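3-deoxy-manno-octulosonate cytidylyltransferase (Escherichia coli, PDB 1H7E) catalyses the coupling of the eight-carbon sugar KDO to CMP from CTP, releasing diphosphate, probably to activate it for bacterial lipopolysaccharide synthesis. Local coordinates at residues A[2-7]-A[90-95]; A[120-125]-A[208-213]; A[126-131]-A[166-171]. One frame throughout, in Å; residues are numbered along the deposited sequence.

In the fold
The chain enters the central mixed sheet at its N terminus with strand 3-8 and, after some eighty residues that include strands 45-50 and 65-68, returns beside it as strand 91-94; contact 1 closes that loop. Strand 122-129 then serves both remaining contacts. Its far half pairs antiparallel with the start of strand 169-179 in contact 3, a shorter loop that lies wholly within the longer one ended by contact 2, where strand 212-216 comes in parallel to the near half of 122-129. Contact 1 is complete before either of these begins. Strand 169-179 sits between 91-94 and 122-129, so the three contacts are distributed over one continuous sheet.

Contact 1 of 3, residues A[2-7]-A[90-95]; sequences KAVIVI and DIYINL
V4 and Y92 show how neighbouring parallel strands match their side chains: the two lie alongside each other and point the same way, with V4 CG2 3.6 Å from Y92 CD2 at an oblique approach to the ring. A chi1 of -53° puts V4 CG1 anti to the carbonyl carbon and leaves CG2 in the third position, between that carbon and the backbone N. The Y92 hydroxyl passes on to bond V87 O. V6 and N94 share this face, which helix 76-86 covers.

On the other face A3, I91 and I93 touch helix 104-116, whereas I5 touches helix 29-38. A3 brings only its CB to I91 CB, at 4.1 Å. I5 runs aslant to both I93 and L95: its CG1 branch reaches I93 CB at 4.0 Å, while CG2, opposite the backbone N, is 3.9 Å from L95 CG. One isoleucine thus touches two residues across the contact.

Between the faces runs a regular parallel ladder, I91 N to K2 O, V4 N to I91 O, I93 N to V4 O, V6 N to I93 O and L95 N to V6 O, the V6 N–I93 O bond being 2.8 Å long and almost straight at 178°. At its start K2 O takes a second donor, D90 N, and the D90 carboxylate turns back so that OD2 accepts from K2 N at 2.8 Å, on its anti side and 24° out of its plane. The K2 chain leads away to a salt bridge with E45. Two adjacent parallel strands sandwiched between helices are typical of the Rossmann-like, nucleotide-binding half of the GT-A fold, to whose clan this cytidylyltransferase belongs.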
loop_
_atom_site.group_PDB
_atom_site.type_symbol
_atom_site.label_atom_id
_atom_site.label_comp_id
_atom_site.label_asym_id
_atom_site.label_seq_id
_atom_site.Cartn_x
_atom_site.Cartn_y
_atom_site.Cartn_z
ATOM N N LYS A 2 -9.049 -3.531 -29.516
ATOM C CA LYS A 2 -10.487 -3.321 -29.387
ATOM C C LYS A 2 -10.850 -3.188 -27.915
ATOM O O LYS A 2 -10.421 -3.982 -27.073
ATOM C CB LYS A 2 -11.244 -4.491 -30.007
ATOM C CG LYS A 2 -12.749 -4.329 -30.024
ATOM C CD LYS A 2 -13.402 -5.618 -30.508
ATOM C CE LYS A 2 -14.917 -5.542 -30.459
ATOM N NZ LYS A 2 -15.567 -6.866 -30.740
ATOM N N ALA A 3 -11.639 -2.173 -27.609
ATOM C CA ALA A 3 -12.063 -1.940 -26.244
ATOM C C ALA A 3 -13.565 -1.936 -26.191
ATOM O O ALA A 3 -14.216 -1.442 -27.110
ATOM C CB ALA A 3 -11.541 -0.588 -25.769
ATOM N N VAL A 4 -14.124 -2.503 -25.127
ATOM C CA VAL A 4 -15.569 -2.481 -24.939
ATOM C C VAL A 4 -15.898 -2.002 -23.525
ATOM O O VAL A 4 -15.091 -2.131 -22.600
ATOM C CB VAL A 4 -16.254 -3.863 -25.187
ATOM C CG1 VAL A 4 -15.861 -4.416 -26.575
ATOM C CG2 VAL A 4 -15.922 -4.836 -24.089
ATOM N N ILE A 5 -17.048 -1.379 -23.373
ATOM C CA ILE A 5 -17.483 -0.917 -22.065
ATOM C C ILE A 5 -18.590 -1.834 -21.598
ATOM O O ILE A 5 -19.516 -2.124 -22.353
ATOM C CB ILE A 5 -18.017 0.525 -22.101
ATOM C CG1 ILE A 5 -16.860 1.498 -22.298
ATOM C CG2 ILE A 5 -18.819 0.831 -20.836
ATOM C CD1 ILE A 5 -17.306 2.919 -22.527
ATOM N N VAL A 6 -18.466 -2.336 -20.370
ATOM C CA VAL A 6 -19.479 -3.208 -19.789
ATOM C C VAL A 6 -20.049 -2.494 -18.570
ATOM O O VAL A 6 -19.301 -2.012 -17.711
ATOM C CB VAL A 6 -18.904 -4.590 -19.368
ATOM C CG1 VAL A 6 -19.984 -5.425 -18.708
ATOM C CG2 VAL A 6 -18.355 -5.318 -20.573
ATOM N N ILE A 7 -21.369 -2.389 -18.513
ATOM C CA ILE A 7 -22.046 -1.726 -17.415
ATOM C C ILE A 7 -22.862 -2.748 -16.627
ATOM O O ILE A 7 -23.875 -3.243 -17.117
ATOM C CB ILE A 7 -23.023 -0.641 -17.932
ATOM C CG1 ILE A 7 -22.288 0.388 -18.793
ATOM C CG2 ILE A 7 -23.732 0.052 -16.754
ATOM C CD1 ILE A 7 -23.231 1.219 -19.644
ATOM N N ASP A 90 -9.848 -6.657 -26.369
ATOM C CA ASP A 90 -8.508 -6.695 -25.806
ATOM C C ASP A 90 -8.552 -5.972 -24.448
ATOM O O ASP A 90 -7.812 -6.323 -23.537
ATOM C CB ASP A 90 -7.535 -5.968 -26.726
ATOM C CG ASP A 90 -7.470 -6.588 -28.115
ATOM O OD1 ASP A 90 -7.302 -7.821 -28.196
ATOM O OD2 ASP A 90 -7.595 -5.852 -29.121
ATOM N N ILE A 91 -9.429 -4.968 -24.340
ATOM C CA ILE A 91 -9.579 -4.155 -23.122
ATOM C C ILE A 91 -11.034 -4.017 -22.715
ATOM O O ILE A 91 -11.867 -3.611 -23.522
ATOM C CB ILE A 91 -9.017 -2.725 -23.345
ATOM C CG1 ILE A 91 -7.508 -2.790 -23.628
ATOM C CG2 ILE A 91 -9.332 -1.829 -22.137
ATOM C CD1 ILE A 91 -6.939 -1.521 -24.199
ATOM N N TYR A 92 -11.343 -4.353 -21.464
ATOM C CA TYR A 92 -12.705 -4.255 -20.949
ATOM C C TYR A 92 -12.751 -3.173 -19.889
ATOM O O TYR A 92 -11.951 -3.184 -18.952
ATOM C CB TYR A 92 -13.140 -5.564 -20.294
ATOM C CG TYR A 92 -13.181 -6.745 -21.238
ATOM C CD1 TYR A 92 -12.022 -7.442 -21.552
ATOM C CD2 TYR A 92 -14.386 -7.148 -21.832
ATOM C CE1 TYR A 92 -12.053 -8.515 -22.444
ATOM C CE2 TYR A 92 -14.432 -8.219 -22.725
ATOM C CZ TYR A 92 -13.265 -8.894 -23.025
ATOM O OH TYR A 92 -13.281 -9.956 -23.903
ATOM N N ILE A 93 -13.689 -2.251 -20.031
ATOM C CA ILE A 93 -13.856 -1.160 -19.075
ATOM C C ILE A 93 -15.134 -1.458 -18.320
ATOM O O ILE A 93 -16.188 -1.706 -18.917
ATOM C CB ILE A 93 -13.964 0.198 -19.788
ATOM C CG1 ILE A 93 -12.640 0.522 -20.464
ATOM C CG2 ILE A 93 -14.356 1.310 -18.795
ATOM C CD1 ILE A 93 -12.748 1.625 -21.472
ATOM N N ASN A 94 -15.041 -1.469 -17.000
ATOM C CA ASN A 94 -16.192 -1.756 -16.166
ATOM C C ASN A 94 -16.655 -0.449 -15.536
ATOM O O ASN A 94 -15.922 0.144 -14.751
ATOM C CB ASN A 94 -15.779 -2.747 -15.083
ATOM C CG ASN A 94 -16.941 -3.539 -14.533
ATOM O OD1 ASN A 94 -17.739 -4.101 -15.292
ATOM N ND2 ASN A 94 -17.020 -3.635 -13.204
ATOM N N LEU A 95 -17.820 0.034 -15.958
ATOM C CA LEU A 95 -18.429 1.262 -15.444
ATOM C C LEU A 95 -19.539 0.903 -14.487
ATOM O O LEU A 95 -20.263 -0.050 -14.723
ATOM C CB LEU A 95 -19.109 2.041 -16.561
ATOM C CG LEU A 95 -18.335 2.912 -17.525
ATOM C CD1 LEU A 95 -19.350 3.795 -18.249
ATOM C CD2 LEU A 95 -17.356 3.777 -16.768
#

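Contact 2 of 3, residues A[120-125]-A[208-213]; sequences LPVATL and AGINIR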
loop_
_atom_site.group_PDB
_atom_site.type_symbol
_atom_site.label_atom_id
_atom_site.label_comp_id
_atom_site.label_asym_id
_atom_site.label_seq_id
_atom_site.Cartn_x
_atom_site.Cartn_y
_atom_site.Cartn_z
ATOM N N LEU A 120 0.650 -2.750 -19.006
ATOM C CA LEU A 120 -0.231 -2.417 -17.883
ATOM C C LEU A 120 -1.436 -3.351 -17.836
ATOM O O LEU A 120 -2.248 -3.370 -18.756
ATOM C CB LEU A 120 -0.673 -0.953 -17.980
ATOM C CG LEU A 120 -1.560 -0.450 -16.839
ATOM C CD1 LEU A 120 -0.864 -0.620 -15.462
ATOM C CD2 LEU A 120 -1.912 1.019 -17.109
ATOM N N PRO A 121 -1.595 -4.107 -16.737
ATOM C CA PRO A 121 -2.732 -5.026 -16.665
ATOM C C PRO A 121 -4.081 -4.409 -16.318
ATOM O O PRO A 121 -5.108 -4.799 -16.882
ATOM C CB PRO A 121 -2.307 -6.031 -15.579
ATOM C CG PRO A 121 -0.838 -5.694 -15.277
ATOM C CD PRO A 121 -0.730 -4.244 -15.554
ATOM N N VAL A 122 -4.078 -3.472 -15.365
ATOM C CA VAL A 122 -5.302 -2.852 -14.860
ATOM C C VAL A 122 -5.072 -1.374 -14.579
ATOM O O VAL A 122 -3.980 -0.974 -14.157
ATOM C CB VAL A 122 -5.729 -3.509 -13.509
ATOM C CG1 VAL A 122 -7.066 -2.951 -13.015
ATOM C CG2 VAL A 122 -5.773 -5.042 -13.628
ATOM N N ALA A 123 -6.095 -0.567 -14.843
ATOM C CA ALA A 123 -6.038 0.870 -14.583
ATOM C C ALA A 123 -7.356 1.287 -13.921
ATOM O O ALA A 123 -8.390 0.644 -14.109
ATOM C CB ALA A 123 -5.802 1.651 -15.865
ATOM N N THR A 124 -7.303 2.331 -13.094
ATOM C CA THR A 124 -8.484 2.819 -12.414
ATOM C C THR A 124 -8.302 4.321 -12.193
ATOM O O THR A 124 -7.287 4.892 -12.612
ATOM C CB THR A 124 -8.757 2.054 -11.092
ATOM O OG1 THR A 124 -10.042 2.429 -10.587
ATOM C CG2 THR A 124 -7.657 2.360 -10.024
ATOM N N LEU A 125 -9.297 4.952 -11.579
ATOM C CA LEU A 125 -9.274 6.399 -11.365
ATOM C C LEU A 125 -9.299 6.840 -9.904
ATOM O O LEU A 125 -9.697 6.087 -9.020
ATOM C CB LEU A 125 -10.478 7.038 -12.080
ATOM C CG LEU A 125 -10.584 6.854 -13.603
ATOM C CD1 LEU A 125 -11.906 7.434 -14.074
ATOM C CD2 LEU A 125 -9.394 7.500 -14.313
ATOM N N ALA A 208 -1.847 -10.855 -5.567
ATOM C CA ALA A 208 -1.191 -11.661 -6.595
ATOM C C ALA A 208 -0.090 -10.915 -7.353
ATOM O O ALA A 208 0.468 -11.440 -8.311
ATOM C CB ALA A 208 -2.243 -12.189 -7.572
ATOM N N GLY A 209 0.192 -9.682 -6.952
ATOM C CA GLY A 209 1.249 -8.923 -7.605
ATOM C C GLY A 209 0.864 -8.294 -8.934
ATOM O O GLY A 209 1.733 -7.961 -9.743
ATOM N N ILE A 210 -0.433 -8.143 -9.180
ATOM C CA ILE A 210 -0.898 -7.539 -10.422
ATOM C C ILE A 210 -0.958 -6.024 -10.197
ATOM O O ILE A 210 -1.647 -5.537 -9.302
ATOM C CB ILE A 210 -2.277 -8.086 -10.816
ATOM C CG1 ILE A 210 -2.153 -9.568 -11.183
ATOM C CG2 ILE A 210 -2.866 -7.270 -11.980
ATOM C CD1 ILE A 210 -3.464 -10.319 -11.112
ATOM N N ASN A 211 -0.216 -5.292 -11.014
ATOM C CA ASN A 211 -0.151 -3.848 -10.897
ATOM C C ASN A 211 -1.411 -3.113 -11.324
ATOM O O ASN A 211 -2.018 -3.431 -12.342
ATOM C CB ASN A 211 1.038 -3.311 -11.696
ATOM C CG ASN A 211 1.221 -1.819 -11.521
ATOM O OD1 ASN A 211 1.310 -1.331 -10.396
ATOM N ND2 ASN A 211 1.238 -1.082 -12.636
ATOM N N ILE A 212 -1.804 -2.124 -10.526
ATOM C CA ILE A 212 -2.975 -1.328 -10.838
ATOM C C ILE A 212 -2.517 0.129 -10.894
ATOM O O ILE A 212 -2.058 0.669 -9.880
ATOM C CB ILE A 212 -4.067 -1.473 -9.766
ATOM C CG1 ILE A 212 -4.501 -2.932 -9.608
ATOM C CG2 ILE A 212 -5.254 -0.552 -10.092
ATOM C CD1 ILE A 212 -5.496 -3.124 -8.439
ATOM N N ARG A 213 -2.546 0.731 -12.086
ATOM C CA ARG A 213 -2.161 2.128 -12.222
ATOM C C ARG A 213 -3.403 2.971 -11.985
ATOM O O ARG A 213 -4.468 2.685 -12.516
ATOM C CB ARG A 213 -1.525 2.414 -13.577
ATOM C CG ARG A 213 -1.004 3.850 -13.685
ATOM C CD ARG A 213 0.116 3.977 -14.714
ATOM N NE ARG A 213 1.264 3.144 -14.357
ATOM C CZ ARG A 213 2.017 2.472 -15.222
ATOM N NH1 ARG A 213 1.763 2.533 -16.533
ATOM N NH2 ARG A 213 2.995 1.691 -14.766
#
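L120 and R213 are brought together by their first torsions, which in both residues swing CG opposite the backbone N (chi1 -178° in the leucine); a bend at chi3 (-61°) of R213 then folds the guanidinium back so that one of its faces meets the leucine. This meeting stands at the margin of the central sheet of the GT-A fold, where strand 212-216, outermost within the chain, joins strand 122-129 in parallel. L120 CD1 lies 3.6 Å from R213 CB and also over the centre of one guanidinium face, an apolar cover for a group whose N-H donors form salt bridges with D149 and D117. The same methyl is 3.6 Å from N211 ND2, itself bonded to D149. An alanine here would remove both methyls, which would probably uncover one face of the guanidinium and leave a gap beside R213 CB and the N211 amide, though the salt bridges would remain.

A short ladder joins the backbones. R213 N donates to V122 O at 3.0 Å, tilted 25° from the carbonyl plane, and T124 N returns a bond to R213 O at 2.9 Å. V122 N and N211 O, by contrast, are buried here without a partner in the model.

V122 and I212 project on the same face of the sheet. Before them in the chain, the P121 and I210 side chains pass one another with opposite headings, I210 CG2 resting 3.8 Å from P121 CB and 4.0 Å from V122 CG2. Further along, T124 points its hydroxyl to I175 O, and the other branch of its side chain, CG2, meets I212 CG2 at 3.8 Å.

Contact 3 of 3, residues A[126-131]-A[166-171]; sequences CHAISA and KARYLK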
loop_
_atom_site.group_PDB
_atom_site.type_symbol
_atom_site.label_atom_id
_atom_site.label_comp_id
_atom_site.label_asym_id
_atom_site.label_seq_id
_atom_site.Cartn_x
_atom_site.Cartn_y
_atom_site.Cartn_z
ATOM N N CYS A 126 -8.893 8.091 -9.680
ATOM C CA CYS A 126 -8.902 8.681 -8.348
ATOM C C CYS A 126 -8.976 10.214 -8.483
ATOM O O CYS A 126 -8.736 10.768 -9.566
ATOM C CB CYS A 126 -7.638 8.273 -7.572
ATOM S SG CYS A 126 -6.124 8.970 -8.188
ATOM N N HIS A 127 -9.407 10.886 -7.421
ATOM C CA HIS A 127 -9.431 12.358 -7.410
ATOM C C HIS A 127 -9.113 12.839 -5.988
ATOM O O HIS A 127 -9.285 12.087 -5.022
ATOM C CB HIS A 127 -10.747 12.959 -7.949
ATOM C CG HIS A 127 -11.950 12.736 -7.080
ATOM N ND1 HIS A 127 -12.186 13.454 -5.928
ATOM C CD2 HIS A 127 -13.016 11.913 -7.227
ATOM C CE1 HIS A 127 -13.341 13.081 -5.403
ATOM N NE2 HIS A 127 -13.865 12.146 -6.173
ATOM N N ALA A 128 -8.563 14.045 -5.878
ATOM C CA ALA A 128 -8.199 14.611 -4.574
ATOM C C ALA A 128 -9.396 14.896 -3.679
ATOM O O ALA A 128 -10.469 15.271 -4.160
ATOM C CB ALA A 128 -7.382 15.885 -4.766
ATOM N N ILE A 129 -9.239 14.617 -2.386
ATOM C CA ILE A 129 -10.272 14.895 -1.400
ATOM C C ILE A 129 -9.590 15.517 -0.171
ATOM O O ILE A 129 -8.382 15.403 -0.005
ATOM C CB ILE A 129 -11.089 13.639 -0.964
ATOM C CG1 ILE A 129 -10.158 12.511 -0.528
ATOM C CG2 ILE A 129 -11.998 13.155 -2.118
ATOM C CD1 ILE A 129 -10.851 11.398 0.199
ATOM N N SER A 130 -10.378 16.199 0.648
ATOM C CA SER A 130 -9.899 16.835 1.874
ATOM C C SER A 130 -9.730 15.771 2.945
ATOM O O SER A 130 -10.293 14.672 2.833
ATOM C CB SER A 130 -10.946 17.837 2.351
ATOM O OG SER A 130 -12.115 17.183 2.850
ATOM N N ALA A 131 -9.016 16.116 4.011
ATOM C CA ALA A 131 -8.799 15.199 5.127
ATOM C C ALA A 131 -10.110 14.807 5.808
ATOM O O ALA A 131 -10.275 13.665 6.240
ATOM C CB ALA A 131 -7.842 15.827 6.136
ATOM N N LYS A 166 1.112 18.005 5.685
ATOM C CA LYS A 166 1.795 17.433 4.528
ATOM C C LYS A 166 0.998 16.329 3.839
ATOM O O LYS A 166 1.374 15.878 2.778
ATOM C CB LYS A 166 3.167 16.881 4.928
ATOM C CG LYS A 166 4.156 17.921 5.464
ATOM C CD LYS A 166 4.638 18.847 4.360
ATOM C CE LYS A 166 5.667 19.869 4.872
ATOM N NZ LYS A 166 6.186 20.761 3.769
ATOM N N ALA A 167 -0.082 15.881 4.462
ATOM C CA ALA A 167 -0.902 14.813 3.890
ATOM C C ALA A 167 -1.839 15.299 2.781
ATOM O O ALA A 167 -2.473 16.355 2.899
ATOM C CB ALA A 167 -1.714 14.130 4.993
ATOM N N ARG A 168 -1.889 14.523 1.697
ATOM C CA ARG A 168 -2.764 14.790 0.561
ATOM C C ARG A 168 -3.503 13.454 0.331
ATOM O O ARG A 168 -2.879 12.388 0.319
ATOM C CB ARG A 168 -1.940 15.196 -0.659
ATOM C CG ARG A 168 -2.782 15.652 -1.827
ATOM C CD ARG A 168 -1.929 16.217 -2.964
ATOM N NE ARG A 168 -2.780 16.621 -4.084
ATOM C CZ ARG A 168 -3.084 15.852 -5.133
ATOM N NH1 ARG A 168 -2.601 14.618 -5.243
ATOM N NH2 ARG A 168 -3.912 16.312 -6.062
ATOM N N TYR A 169 -4.829 13.514 0.296
ATOM C CA TYR A 169 -5.664 12.333 0.136
ATOM C C TYR A 169 -6.257 12.178 -1.258
ATOM O O TYR A 169 -6.569 13.172 -1.925
ATOM C CB TYR A 169 -6.797 12.347 1.173
ATOM C CG TYR A 169 -6.269 12.217 2.580
ATOM C CD1 TYR A 169 -5.934 10.966 3.083
ATOM C CD2 TYR A 169 -5.986 13.351 3.357
ATOM C CE1 TYR A 169 -5.315 10.828 4.322
ATOM C CE2 TYR A 169 -5.362 13.228 4.604
ATOM C CZ TYR A 169 -5.032 11.960 5.072
ATOM O OH TYR A 169 -4.413 11.789 6.284
ATOM N N LEU A 170 -6.365 10.918 -1.686
ATOM C CA LEU A 170 -6.945 10.564 -2.984
ATOM C C LEU A 170 -8.061 9.574 -2.767
ATOM O O LEU A 170 -7.884 8.578 -2.080
ATOM C CB LEU A 170 -5.906 9.913 -3.904
ATOM C CG LEU A 170 -4.758 10.784 -4.401
ATOM C CD1 LEU A 170 -3.680 9.927 -5.065
ATOM C CD2 LEU A 170 -5.297 11.859 -5.359
ATOM N N LYS A 171 -9.227 9.880 -3.315
ATOM C CA LYS A 171 -10.357 8.984 -3.244
ATOM C C LYS A 171 -10.341 8.096 -4.514
ATOM O O LYS A 171 -10.151 8.586 -5.639
ATOM C CB LYS A 171 -11.658 9.771 -3.221
ATOM C CG LYS A 171 -12.894 8.899 -3.367
ATOM C CD LYS A 171 -14.152 9.749 -3.394
ATOM C CE LYS A 171 -15.383 8.873 -3.417
ATOM N NZ LYS A 171 -16.598 9.661 -3.082
HETATM O O HOH W 1 -16.426 11.301 -5.576
HETATM O O HOH W 2 -5.871 16.220 0.533
#
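H127 and K171 form an antiparallel hydrogen-bonded pair, K171 N to H127 O at 2.8 Å and H127 N to K171 O at 3.0 Å, while the strand axes lie 135° apart. Their side chains leave the sheet together, and a first torsion of 69° in H127 brings the imidazole over beside the lysine chain. K171 CB lies over one imidazole face, offset toward the rim, and CD comes 3.7 Å from H127 NE2. A water in the ring plane joins that nitrogen to K171 NZ, from which it accepts. ND1 donates to A128 O at 3.1 Å, from above that carbonyl's plane though close to the ring's own plane, so both ring nitrogens are tied.

These are neighbouring strands of the central mixed sheet of the GT-A fold; just before strand 169-179, M193 of the second subunit packs on R168. I129 crosses both K171 and Y169 at about a right angle, its CG2 3.6 Å from K171 CB and its CG1 3.8 Å from Y169 CB. The Y169 ring continues to A131 at the start of helix 131-134, which S130 N-caps, and its hydroxyl bonds P159 O. A second water bridges I129 O and Y169 N, donating to the first and accepting from the second.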